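Side-chain contacts in putative molybdenum cofactor biosynthesis protein (Corynebacterium diphtheriae, PDB 2G2C), which probably takes part in molybdenum cofactor biosynthesis, through a probable molybdopterin-binding domain of the MoCF_biosynth family: residues S14-S18 against T19-E23; H96-E100 against G101-Q105. All coordinates share one frame; numbering follows the deposited sequence. Where two conformers were deposited one is given.

In the fold
Both contacts are local and lie within one probable molybdopterin-binding domain, an alpha/beta fold built on a six-stranded mixed sheet. Contact 1 comes first along the chain: residues 14-23 form the short helix 15-19, just after strand 5-13, and the loop leading to helix 26-34. Contact 2, residues 96-105, runs from the end strand 97-98 into helix 100-109. They lie on opposite sides of the chain's centre, about 29 Å between centres and about 20 Å between nearest atoms, and do not touch. Contact 1 packs against the outermost strand 42-51 and contact 2 includes the other, 97-98, so the two are separate surface features at opposite ends of the sheet.

Contact 1 of 2, residues S14-S18 against T19-E23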
loop_
_atom_site.group_PDB
_atom_site.type_symbol
_atom_site.label_atom_id
_atom_site.label_comp_id
_atom_site.label_asym_id
_atom_site.label_seq_id
_atom_site.Cartn_x
_atom_site.Cartn_y
_atom_site.Cartn_z
ATOM N N SER A 14 -6.938 5.476 -9.068
ATOM C CA SER A 14 -7.554 5.177 -10.371
ATOM C C SER A 14 -8.495 6.264 -10.792
ATOM O O SER A 14 -9.419 6.572 -10.062
ATOM C CB SER A 14 -8.396 3.897 -10.257
ATOM O OG SER A 14 -9.209 3.690 -11.434
ATOM N N ASP A 15 -8.250 6.829 -11.961
ATOM C CA ASP A 15 -9.150 7.842 -12.504
ATOM C C ASP A 15 -10.556 7.271 -12.699
ATOM O O ASP A 15 -11.525 7.879 -12.239
ATOM C CB ASP A 15 -8.579 8.397 -13.799
ATOM C CG ASP A 15 -7.376 9.299 -13.549
ATOM O OD1 ASP A 15 -7.239 9.751 -12.407
ATOM O OD2 ASP A 15 -6.621 9.596 -14.502
ATOM N N ARG A 16 -10.652 6.090 -13.302
ATOM C CA ARG A 16 -11.969 5.508 -13.635
ATOM C C ARG A 16 -12.750 5.094 -12.391
ATOM O O ARG A 16 -13.966 5.321 -12.299
ATOM C CB ARG A 16 -11.817 4.330 -14.586
ATOM C CG ARG A 16 -11.220 4.676 -15.970
ATOM C CD ARG A 16 -12.288 5.008 -16.997
ATOM N NE ARG A 16 -13.343 3.995 -17.037
ATOM C CZ ARG A 16 -14.356 3.981 -17.900
ATOM N NH1 ARG A 16 -14.478 4.935 -18.824
ATOM N NH2 ARG A 16 -15.254 3.002 -17.839
ATOM N N ILE A 17 -12.084 4.513 -11.403
ATOM C CA ILE A 17 -12.825 4.180 -10.189
ATOM C C ILE A 17 -13.235 5.473 -9.477
ATOM O O ILE A 17 -14.352 5.567 -8.962
ATOM C CB ILE A 17 -12.005 3.237 -9.262
ATOM C CG1 ILE A 17 -11.620 1.961 -10.030
ATOM C CG2 ILE A 17 -12.799 2.919 -7.985
ATOM C CD1 ILE A 17 -10.630 1.057 -9.312
ATOM N N SER A 18 -12.347 6.474 -9.479
ATOM C CA SER A 18 -12.612 7.759 -8.810
ATOM C C SER A 18 -13.886 8.440 -9.286
ATOM O O SER A 18 -14.669 8.972 -8.482
ATOM C CB SER A 18 -11.416 8.725 -8.963
ATOM O OG SER A 18 -11.617 9.890 -8.158
ATOM N N THR A 19 -14.089 8.410 -10.594
ATOM C CA THR A 19 -15.293 9.010 -11.195
ATOM C C THR A 19 -16.520 8.087 -11.087
ATOM O O THR A 19 -17.674 8.548 -11.178
ATOM C CB THR A 19 -15.042 9.377 -12.657
ATOM O OG1 THR A 19 -14.775 8.184 -13.404
ATOM C CG2 THR A 19 -13.844 10.312 -12.787
ATOM N N GLY A 20 -16.280 6.795 -10.895
ATOM C CA GLY A 20 -17.369 5.858 -10.663
ATOM C C GLY A 20 -17.749 5.009 -11.859
ATOM O O GLY A 20 -18.706 4.227 -11.779
ATOM N N THR A 21 -16.997 5.140 -12.951
ATOM C CA THR A 21 -17.258 4.393 -14.175
ATOM C C THR A 21 -16.600 3.003 -14.184
ATOM O O THR A 21 -16.782 2.223 -15.122
ATOM C CB THR A 21 -16.823 5.188 -15.409
ATOM O OG1 THR A 21 -15.435 5.497 -15.297
ATOM C CG2 THR A 21 -17.613 6.501 -15.498
ATOM N N ARG A 22 -15.816 2.713 -13.144
ATOM C CA ARG A 22 -15.217 1.404 -12.962
ATOM C C ARG A 22 -15.395 0.982 -11.507
ATOM O O ARG A 22 -15.351 1.814 -10.611
ATOM C CB ARG A 22 -13.740 1.435 -13.355
ATOM C CG ARG A 22 -13.115 0.064 -13.528
ATOM C CD ARG A 22 -11.827 0.086 -14.368
ATOM N NE ARG A 22 -11.926 0.791 -15.653
ATOM C CZ ARG A 22 -12.845 0.585 -16.606
ATOM N NH1 ARG A 22 -13.830 -0.294 -16.453
ATOM N NH2 ARG A 22 -12.786 1.291 -17.723
ATOM N N GLU A 23 -15.647 -0.307 -11.295
ATOM C CA GLU A 23 -15.897 -0.876 -9.967
ATOM C C GLU A 23 -14.633 -0.907 -9.119
ATOM O O GLU A 23 -13.558 -1.255 -9.630
ATOM C CB GLU A 23 -16.424 -2.321 -10.075
ATOM C CG GLU A 23 -17.869 -2.467 -10.541
ATOM C CD GLU A 23 -18.559 -3.691 -9.946
ATOM O OE1 GLU A 23 -19.204 -4.456 -10.711
ATOM O OE2 GLU A 23 -18.467 -3.891 -8.709
HETATM O O HOH W 1 -16.358 3.449 -8.648
#
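Arg16 O, near the end of helix 15-19, is gripped by Gly20 N at 3.1 Å and by Thr19 OG1 at 3.2 Å, the hydroxyl donating from above the carbonyl plane and on the same face as Gly20 N. Thr19 OG1 reaches this oxygen because chi1 (63°) sets it between the backbone N and the carbonyl carbon. Weak bonds from Thr21 N, Thr21 OG1 and Arg22 N gather on the same acceptor. Thr19 N donates to Asp15 O (3.1 Å), a regular helical bond.

Gly20 leaves the helix with a positive phi of 102°. Together with the weak bonds Thr21 N to Arg16 O and Gly20 N to Ile17 O, this is consistent with a Schellman motif. At the other end of the short helix, directly after strand 5-13, Ser14 is the N-cap, its OG accepting from Ile17 N at 3.0 Å in a nearly straight bond (171°).

Among the side chains, Arg16 bends at chi2 and chi3 and crosses Thr21 at about a right angle. Thr21 OG1 lies over one face of the Arg16 guanidinium, 3.2 Å from Arg16 CZ, as a contact rather than a hydrogen bond. Arg22 NH2 lies over the opposite face, but Arg22 has two deposited conformers, and its close approach to the like charge of Arg16 is doubtful.

A water bridges the turn, donating to Ile17 O (2.9 Å) and to Arg22 O (2.7 Å), and Ile17 CA makes a CH...O contact with Arg22 O (3.5 Å). Ile17 CD1 touches Glu23 O. The side chains of Ile17 and Ser18 rest on Val50 of strand 42-51, while the Asp15 carboxylate pairs with Lys84 and accepts from Glu53 N.

Contact 2 of 2, residues H96-E100 against G101-Q105; sequences HTRCE and GLEQQ
Glu103 OE2 is gripped twice, by Arg98 NE at 2.8 Å and by the backbone N of Val124. The other carboxylate oxygen, Glu103 OE1, accepts from Arg98 NH2 at 2.9 Å, making a side-on, two-nitrogen salt bridge in which both oxygens use their syn lone pairs. Guanidinium and carboxylate are nearly coplanar, 13° apart. Bends at chi2 and chi3 swing the Arg98 guanidinium round to meet Glu103, whose chain is extended beyond CG. Over one guanidinium face lies Glu100 CD, 3.9 Å above the plane and toward its rim; this second acid probably adds to the negative field around Arg98. Glu100 OE1 and Glu103 OE1 stay 5.0 Å apart.

Backbone bonds start the helix. Cys99, the N-cap residue, offers its O to Glu103 N at 3.2 Å, in the carbonyl plane, and more weakly to Leu102 N. One residue on, Glu100 O takes Gln104 N at 2.9 Å, with Gln104 CG lying close to the same oxygen. The apolar contact is Cys99 CB against Leu102 CD1, 3.8 Å apart.

The bridge thus ties strand 97-98 to the first turn of helix 100-109. Cys99 is hydrogen-bonded by backbone to Val124, and His96 and Thr97 form a classic beta bulge facing Val126; Val124 and Val126 belong to strand 124-126, while Leu102 packs on Ile153 of helix 143-153.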
loop_
_atom_site.group_PDB
_atom_site.type_symbol
_atom_site.label_atom_id
_atom_site.label_comp_id
_atom_site.label_asym_id
_atom_site.label_seq_id
_atom_site.Cartn_x
_atom_site.Cartn_y
_atom_site.Cartn_z
ATOM N N HIS A 96 11.492 6.113 4.956
ATOM C CA HIS A 96 12.722 6.200 5.733
ATOM C C HIS A 96 13.674 5.087 5.294
ATOM O O HIS A 96 14.861 5.325 5.077
ATOM C CB HIS A 96 12.373 6.077 7.234
ATOM C CG HIS A 96 13.562 6.067 8.156
ATOM N ND1 HIS A 96 14.439 5.003 8.229
ATOM C CD2 HIS A 96 13.956 6.944 9.119
ATOM C CE1 HIS A 96 15.374 5.264 9.135
ATOM N NE2 HIS A 96 15.105 6.443 9.683
ATOM N N THR A 97 13.138 3.861 5.221
ATOM C CA THR A 97 13.923 2.690 4.838
ATOM C C THR A 97 13.099 1.843 3.890
ATOM O O THR A 97 11.952 1.484 4.198
ATOM C CB THR A 97 14.255 1.822 6.090
ATOM O OG1 THR A 97 15.023 2.589 7.039
ATOM C CG2 THR A 97 15.009 0.533 5.727
ATOM N N ARG A 98 13.678 1.564 2.732
ATOM C CA ARG A 98 13.026 0.718 1.741
ATOM C C ARG A 98 13.197 -0.748 2.101
ATOM O O ARG A 98 14.163 -1.133 2.808
ATOM C CB ARG A 98 13.661 0.965 0.373
ATOM C CG ARG A 98 13.235 2.243 -0.241
ATOM C CD ARG A 98 11.921 2.066 -1.032
ATOM N NE ARG A 98 12.111 1.194 -2.191
ATOM C CZ ARG A 98 12.692 1.555 -3.335
ATOM N NH1 ARG A 98 13.178 2.795 -3.504
ATOM N NH2 ARG A 98 12.791 0.677 -4.328
ATOM N N CYS A 99 12.241 -1.569 1.658
ATOM C CA CYS A 99 12.345 -3.018 1.819
ATOM C C CYS A 99 12.485 -3.635 0.437
ATOM O O CYS A 99 11.539 -4.249 -0.087
ATOM C CB CYS A 99 11.104 -3.572 2.523
ATOM S SG CYS A 99 10.831 -2.886 4.156
ATOM N N GLU A 100 13.646 -3.417 -0.171
ATOM C CA GLU A 100 13.833 -3.813 -1.581
ATOM C C GLU A 100 13.808 -5.321 -1.799
ATOM O O GLU A 100 13.386 -5.769 -2.865
ATOM C CB GLU A 100 15.097 -3.182 -2.172
ATOM C CG GLU A 100 14.942 -1.683 -2.168
ATOM C CD GLU A 100 16.061 -0.958 -2.825
ATOM O OE1 GLU A 100 16.466 -1.358 -3.953
ATOM O OE2 GLU A 100 16.497 0.040 -2.197
ATOM N N GLY A 101 14.206 -6.077 -0.769
ATOM C CA GLY A 101 14.110 -7.553 -0.765
ATOM C C GLY A 101 12.654 -7.962 -0.960
ATOM O O GLY A 101 12.349 -8.866 -1.723
ATOM N N LEU A 102 11.732 -7.316 -0.239
ATOM C CA LEU A 102 10.319 -7.664 -0.394
ATOM C C LEU A 102 9.814 -7.321 -1.808
ATOM O O LEU A 102 9.079 -8.113 -2.424
ATOM C CB LEU A 102 9.470 -6.975 0.672
ATOM C CG LEU A 102 9.750 -7.379 2.137
ATOM C CD1 LEU A 102 8.859 -6.619 3.158
ATOM C CD2 LEU A 102 9.623 -8.865 2.329
ATOM N N GLU A 103 10.180 -6.141 -2.328
ATOM C CA GLU A 103 9.871 -5.820 -3.713
ATOM C C GLU A 103 10.357 -6.903 -4.667
ATOM O O GLU A 103 9.673 -7.276 -5.612
ATOM C CB GLU A 103 10.542 -4.498 -4.136
ATOM C CG GLU A 103 10.081 -3.351 -3.232
ATOM C CD GLU A 103 10.800 -2.048 -3.457
ATOM O OE1 GLU A 103 11.545 -1.939 -4.457
ATOM O OE2 GLU A 103 10.602 -1.137 -2.611
ATOM N N GLN A 104 11.585 -7.337 -4.449
ATOM C CA GLN A 104 12.191 -8.356 -5.293
ATOM C C GLN A 104 11.442 -9.682 -5.181
ATOM O O GLN A 104 11.234 -10.360 -6.213
ATOM C CB GLN A 104 13.687 -8.493 -4.959
ATOM C CG GLN A 104 14.431 -7.230 -5.392
ATOM C CD GLN A 104 15.865 -7.250 -4.966
ATOM O OE1 GLN A 104 16.442 -8.327 -4.772
ATOM N NE2 GLN A 104 16.472 -6.060 -4.848
ATOM N N GLN A 105 11.026 -10.053 -3.964
ATOM C CA GLN A 105 10.286 -11.307 -3.753
ATOM C C GLN A 105 8.925 -11.257 -4.437
ATOM O O GLN A 105 8.461 -12.252 -4.969
ATOM C CB GLN A 105 10.106 -11.601 -2.257
ATOM C CG GLN A 105 11.375 -12.026 -1.565
ATOM C CD GLN A 105 11.139 -12.684 -0.214
ATOM O OE1 GLN A 105 11.816 -13.668 0.144
ATOM N NE2 GLN A 105 10.182 -12.148 0.555
#